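Local coordinates for protein transcriptional regulator Tm0710 (Thermotoga maritima, PDB 2A61) that probably binds DNA as a dimeric transcriptional regulator of the MarR family, through a winged helix-turn-helix domain in each subunit, at residues F29-L39 with L67-L77. Residues are numbered along the deposited sequence; the frame is centred on the assembly and turned at random.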
loop_
_atom_site.group_PDB
_atom_site.type_symbol
_atom_site.label_atom_id
_atom_site.label_comp_id
_atom_site.label_asym_id
_atom_site.label_seq_id
_atom_site.Cartn_x
_atom_site.Cartn_y
_atom_site.Cartn_z
ATOM N N PHE A 29 -10.446 8.436 13.894
ATOM C CA PHE A 29 -11.297 7.283 14.216
ATOM C C PHE A 29 -10.681 6.328 15.205
ATOM O O PHE A 29 -11.346 5.443 15.694
ATOM C CB PHE A 29 -11.635 6.538 12.918
ATOM C CG PHE A 29 -12.466 7.348 11.984
ATOM C CD1 PHE A 29 -11.877 8.063 10.962
ATOM C CD2 PHE A 29 -13.861 7.438 12.174
ATOM C CE1 PHE A 29 -12.643 8.872 10.106
ATOM C CE2 PHE A 29 -14.673 8.229 11.312
ATOM C CZ PHE A 29 -14.063 8.952 10.280
ATOM N N GLY A 30 -9.389 6.473 15.465
ATOM C CA GLY A 30 -8.638 5.457 16.199
ATOM C C GLY A 30 -8.438 4.142 15.476
ATOM O O GLY A 30 -8.232 3.094 16.155
ATOM N N ILE A 31 -8.508 4.168 14.128
ATOM C CA ILE A 31 -8.347 2.915 13.310
ATOM C C ILE A 31 -6.891 2.668 12.939
ATOM O O ILE A 31 -6.195 3.568 12.481
ATOM C CB ILE A 31 -9.316 2.927 12.077
ATOM C CG1 ILE A 31 -10.764 2.940 12.630
ATOM C CG2 ILE A 31 -9.058 1.750 11.076
ATOM C CD1 ILE A 31 -11.814 3.326 11.615
ATOM N N THR A 32 -6.393 1.466 13.203
ATOM C CA THR A 32 -4.975 1.210 12.952
ATOM C C THR A 32 -4.778 0.859 11.457
ATOM O O THR A 32 -5.751 0.502 10.760
ATOM C CB THR A 32 -4.422 0.048 13.820
ATOM O OG1 THR A 32 -4.903 -1.199 13.287
ATOM C CG2 THR A 32 -4.834 0.178 15.355
ATOM N N PRO A 33 -3.526 0.969 10.945
ATOM C CA PRO A 33 -3.237 0.549 9.532
ATOM C C PRO A 33 -3.759 -0.856 9.112
ATOM O O PRO A 33 -4.338 -1.005 8.014
ATOM C CB PRO A 33 -1.706 0.619 9.458
ATOM C CG PRO A 33 -1.360 1.730 10.483
ATOM C CD PRO A 33 -2.360 1.620 11.614
ATOM N N ALA A 34 -3.555 -1.865 9.963
ATOM C CA ALA A 34 -4.015 -3.203 9.672
ATOM C C ALA A 34 -5.534 -3.273 9.703
ATOM O O ALA A 34 -6.143 -3.942 8.857
ATOM C CB ALA A 34 -3.418 -4.202 10.642
ATOM N N GLN A 35 -6.155 -2.572 10.654
ATOM C CA GLN A 35 -7.611 -2.484 10.669
ATOM C C GLN A 35 -8.159 -1.818 9.408
ATOM O O GLN A 35 -9.180 -2.249 8.880
ATOM C CB GLN A 35 -8.102 -1.722 11.873
ATOM C CG GLN A 35 -8.038 -2.475 13.237
ATOM C CD GLN A 35 -8.692 -1.622 14.334
ATOM O OE1 GLN A 35 -8.320 -0.465 14.510
ATOM N NE2 GLN A 35 -9.687 -2.191 15.061
ATOM N N PHE A 36 -7.532 -0.733 8.974
ATOM C CA PHE A 36 -7.965 -0.065 7.754
ATOM C C PHE A 36 -7.805 -0.940 6.496
ATOM O O PHE A 36 -8.655 -0.926 5.610
ATOM C CB PHE A 36 -7.179 1.249 7.555
ATOM C CG PHE A 36 -7.564 1.994 6.321
ATOM C CD1 PHE A 36 -8.834 2.547 6.198
ATOM C CD2 PHE A 36 -6.660 2.160 5.280
ATOM C CE1 PHE A 36 -9.193 3.239 5.031
ATOM C CE2 PHE A 36 -7.027 2.848 4.127
ATOM C CZ PHE A 36 -8.291 3.376 4.023
ATOM N N ASP A 37 -6.709 -1.690 6.437
ATOM C CA ASP A 37 -6.477 -2.633 5.336
ATOM C C ASP A 37 -7.607 -3.694 5.226
ATOM O O ASP A 37 -8.005 -4.061 4.112
ATOM C CB ASP A 37 -5.141 -3.339 5.507
ATOM C CG ASP A 37 -3.935 -2.451 5.193
ATOM O OD1 ASP A 37 -4.015 -1.495 4.367
ATOM O OD2 ASP A 37 -2.886 -2.729 5.824
ATOM N N ILE A 38 -8.091 -4.191 6.371
ATOM C CA ILE A 38 -9.291 -5.050 6.389
ATOM C C ILE A 38 -10.516 -4.301 5.865
ATOM O O ILE A 38 -11.259 -4.824 5.023
ATOM C CB ILE A 38 -9.616 -5.567 7.803
ATOM C CG1 ILE A 38 -8.502 -6.521 8.282
ATOM C CG2 ILE A 38 -11.012 -6.152 7.857
ATOM C CD1 ILE A 38 -8.600 -6.818 9.747
ATOM N N LEU A 39 -10.729 -3.085 6.353
ATOM C CA LEU A 39 -11.934 -2.327 5.964
ATOM C C LEU A 39 -11.925 -1.963 4.504
ATOM O O LEU A 39 -12.965 -2.076 3.838
ATOM C CB LEU A 39 -12.091 -1.036 6.753
ATOM C CG LEU A 39 -12.513 -1.040 8.204
ATOM C CD1 LEU A 39 -12.452 0.411 8.748
ATOM C CD2 LEU A 39 -13.925 -1.599 8.320
ATOM N N LEU A 67 -8.256 -7.738 15.639
ATOM C CA LEU A 67 -8.556 -6.598 14.795
ATOM C C LEU A 67 -10.043 -6.461 14.442
ATOM O O LEU A 67 -10.570 -5.374 14.480
ATOM C CB LEU A 67 -7.701 -6.619 13.489
ATOM C CG LEU A 67 -6.159 -6.677 13.631
ATOM C CD1 LEU A 67 -5.499 -7.061 12.310
ATOM C CD2 LEU A 67 -5.612 -5.295 14.135
ATOM N N VAL A 68 -10.659 -7.566 14.003
ATOM C CA VAL A 68 -12.066 -7.610 13.556
ATOM C C VAL A 68 -13.022 -7.380 14.747
ATOM O O VAL A 68 -14.002 -6.666 14.633
ATOM C CB VAL A 68 -12.329 -8.943 12.848
ATOM C CG1 VAL A 68 -13.827 -9.206 12.683
ATOM C CG2 VAL A 68 -11.574 -8.956 11.446
ATOM N N LYS A 69 -12.719 -7.999 15.873
ATOM C CA LYS A 69 -13.560 -7.870 17.100
ATOM C C LYS A 69 -13.767 -6.414 17.519
ATOM O O LYS A 69 -14.862 -6.022 17.919
ATOM C CB LYS A 69 -12.878 -8.642 18.229
ATOM C CG LYS A 69 -13.474 -8.516 19.610
ATOM C CD LYS A 69 -12.731 -9.418 20.606
ATOM C CE LYS A 69 -11.257 -8.977 20.822
ATOM N NZ LYS A 69 -10.499 -9.905 21.702
ATOM N N ARG A 70 -12.701 -5.616 17.421
ATOM C CA ARG A 70 -12.776 -4.172 17.726
ATOM C C ARG A 70 -13.575 -3.432 16.658
ATOM O O ARG A 70 -14.364 -2.570 16.961
ATOM C CB ARG A 70 -11.399 -3.564 17.732
ATOM C CG ARG A 70 -10.667 -3.576 19.055
ATOM C CD ARG A 70 -9.413 -2.641 18.824
ATOM N NE ARG A 70 -8.343 -3.502 18.385
ATOM C CZ ARG A 70 -7.212 -3.121 17.825
ATOM N NH1 ARG A 70 -6.961 -1.846 17.573
ATOM N NH2 ARG A 70 -6.340 -4.051 17.533
ATOM N N LEU A 71 -13.356 -3.772 15.391
ATOM C CA LEU A 71 -14.130 -3.141 14.314
ATOM C C LEU A 71 -15.624 -3.444 14.411
ATOM O O LEU A 71 -16.445 -2.606 14.052
ATOM C CB LEU A 71 -13.577 -3.548 12.928
ATOM C CG LEU A 71 -12.220 -2.952 12.528
ATOM C CD1 LEU A 71 -11.683 -3.607 11.234
ATOM C CD2 LEU A 71 -12.294 -1.411 12.331
ATOM N N GLU A 72 -15.964 -4.676 14.783
ATOM C CA GLU A 72 -17.369 -5.097 15.001
ATOM C C GLU A 72 -17.959 -4.377 16.226
ATOM O O GLU A 72 -19.035 -3.783 16.143
ATOM C CB GLU A 72 -17.428 -6.622 15.213
ATOM C CG GLU A 72 -17.256 -7.426 13.907
ATOM C CD GLU A 72 -17.609 -8.890 14.099
ATOM O OE1 GLU A 72 -16.797 -9.617 14.723
ATOM O OE2 GLU A 72 -18.733 -9.298 13.666
ATOM N N ALA A 73 -17.223 -4.381 17.337
ATOM C CA ALA A 73 -17.731 -3.699 18.562
ATOM C C ALA A 73 -17.940 -2.203 18.317
ATOM O O ALA A 73 -18.910 -1.615 18.827
ATOM C CB ALA A 73 -16.753 -3.917 19.771
ATOM N N ASP A 74 -17.030 -1.579 17.555
ATOM C CA ASP A 74 -17.140 -0.133 17.261
ATOM C C ASP A 74 -18.038 0.254 16.074
ATOM O O ASP A 74 -18.177 1.434 15.769
ATOM C CB ASP A 74 -15.745 0.524 17.144
ATOM C CG ASP A 74 -14.887 0.369 18.430
ATOM O OD1 ASP A 74 -15.447 0.305 19.551
ATOM O OD2 ASP A 74 -13.650 0.304 18.311
ATOM N N GLY A 75 -18.663 -0.734 15.430
ATOM C CA GLY A 75 -19.672 -0.499 14.392
ATOM C C GLY A 75 -19.145 -0.303 12.981
ATOM O O GLY A 75 -19.873 0.233 12.143
ATOM N N TYR A 76 -17.886 -0.678 12.721
ATOM C CA TYR A 76 -17.286 -0.551 11.349
ATOM C C TYR A 76 -17.470 -1.773 10.430
ATOM O O TYR A 76 -17.537 -1.649 9.180
ATOM C CB TYR A 76 -15.785 -0.201 11.460
ATOM C CG TYR A 76 -15.548 1.101 12.173
ATOM C CD1 TYR A 76 -15.867 2.312 11.558
ATOM C CD2 TYR A 76 -15.039 1.133 13.484
ATOM C CE1 TYR A 76 -15.676 3.512 12.201
ATOM C CE2 TYR A 76 -14.848 2.363 14.147
ATOM C CZ TYR A 76 -15.167 3.533 13.487
ATOM O OH TYR A 76 -15.025 4.759 14.082
ATOM N N LEU A 77 -17.583 -2.934 11.073
ATOM C CA LEU A 77 -17.837 -4.210 10.443
ATOM C C LEU A 77 -19.038 -4.890 11.100
ATOM O O LEU A 77 -19.360 -4.639 12.251
ATOM C CB LEU A 77 -16.635 -5.154 10.626
ATOM C CG LEU A 77 -15.421 -4.828 9.747
ATOM C CD1 LEU A 77 -14.368 -5.900 9.869
ATOM C CD2 LEU A 77 -15.834 -4.713 8.316
HETATM O O HOH W 1 -13.961 4.825 16.480
HETATM O O HOH W 2 -7.770 0.417 17.738
HETATM O O HOH W 3 -11.674 -0.087 16.248
#
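Gln-35 reaches out from the first turn of helix 33-39 and lays its amide against helix 67-73, among Leu-67, Arg-70 and Leu-71. Its CG lies anti to the carbonyl carbon and the chain runs extended beyond it, which carries NE2 almost straight at Leu-67 O, but at 3.4 Å the bond is weak; the same nitrogen also donates to a water held by Asp-74 OD2. Gln-35 OE1 turns back to the N-cap of its own helix and accepts from Thr-32 N on a lone pair, 3.0 Å away, while Thr-32 OG1 accepts from Gln-35 N and is also hydrogen-bonded to Gly-58 O of the second subunit. The first two bonds form a capping box, and the one to OE1, with the bonds of NE2, helps to set how the amide is turned. The chain of Arg-70 bends back so that Gln-35 NE2 lies 3.4 Å above its guanidinium plane, off-centre, with the two planes 32° apart. An alanine in place of Gln-35 would probably leave Thr-32 N without its capping acceptor and open a gap beneath the guanidinium of Arg-70.

On the buried side of the amide the contact turns apolar. Ile-38 sends CD1 against Leu-67 CB (3.9 Å) and its other branch, CG2, to Leu-77 CD1, whereas Leu-39 slants across Leu-71 and touches Leu-77 with CD2 to CD2 at 3.7 Å. Toward the loop end, Ile-31 drops CD1 onto the centre of the Tyr-76 ring, a CH-pi contact 12° off the normal. The Tyr-76 hydroxyl meets the edge of Phe-29 at CD2, 3.5 Å away, and shares a water with Phe-29 O.

Segments 33-39 and 67-73 cross at -72°, joining helix 33-45 to the probable DNA-recognition helix 61-73 in the winged helix-turn-helix fold of MarR regulators.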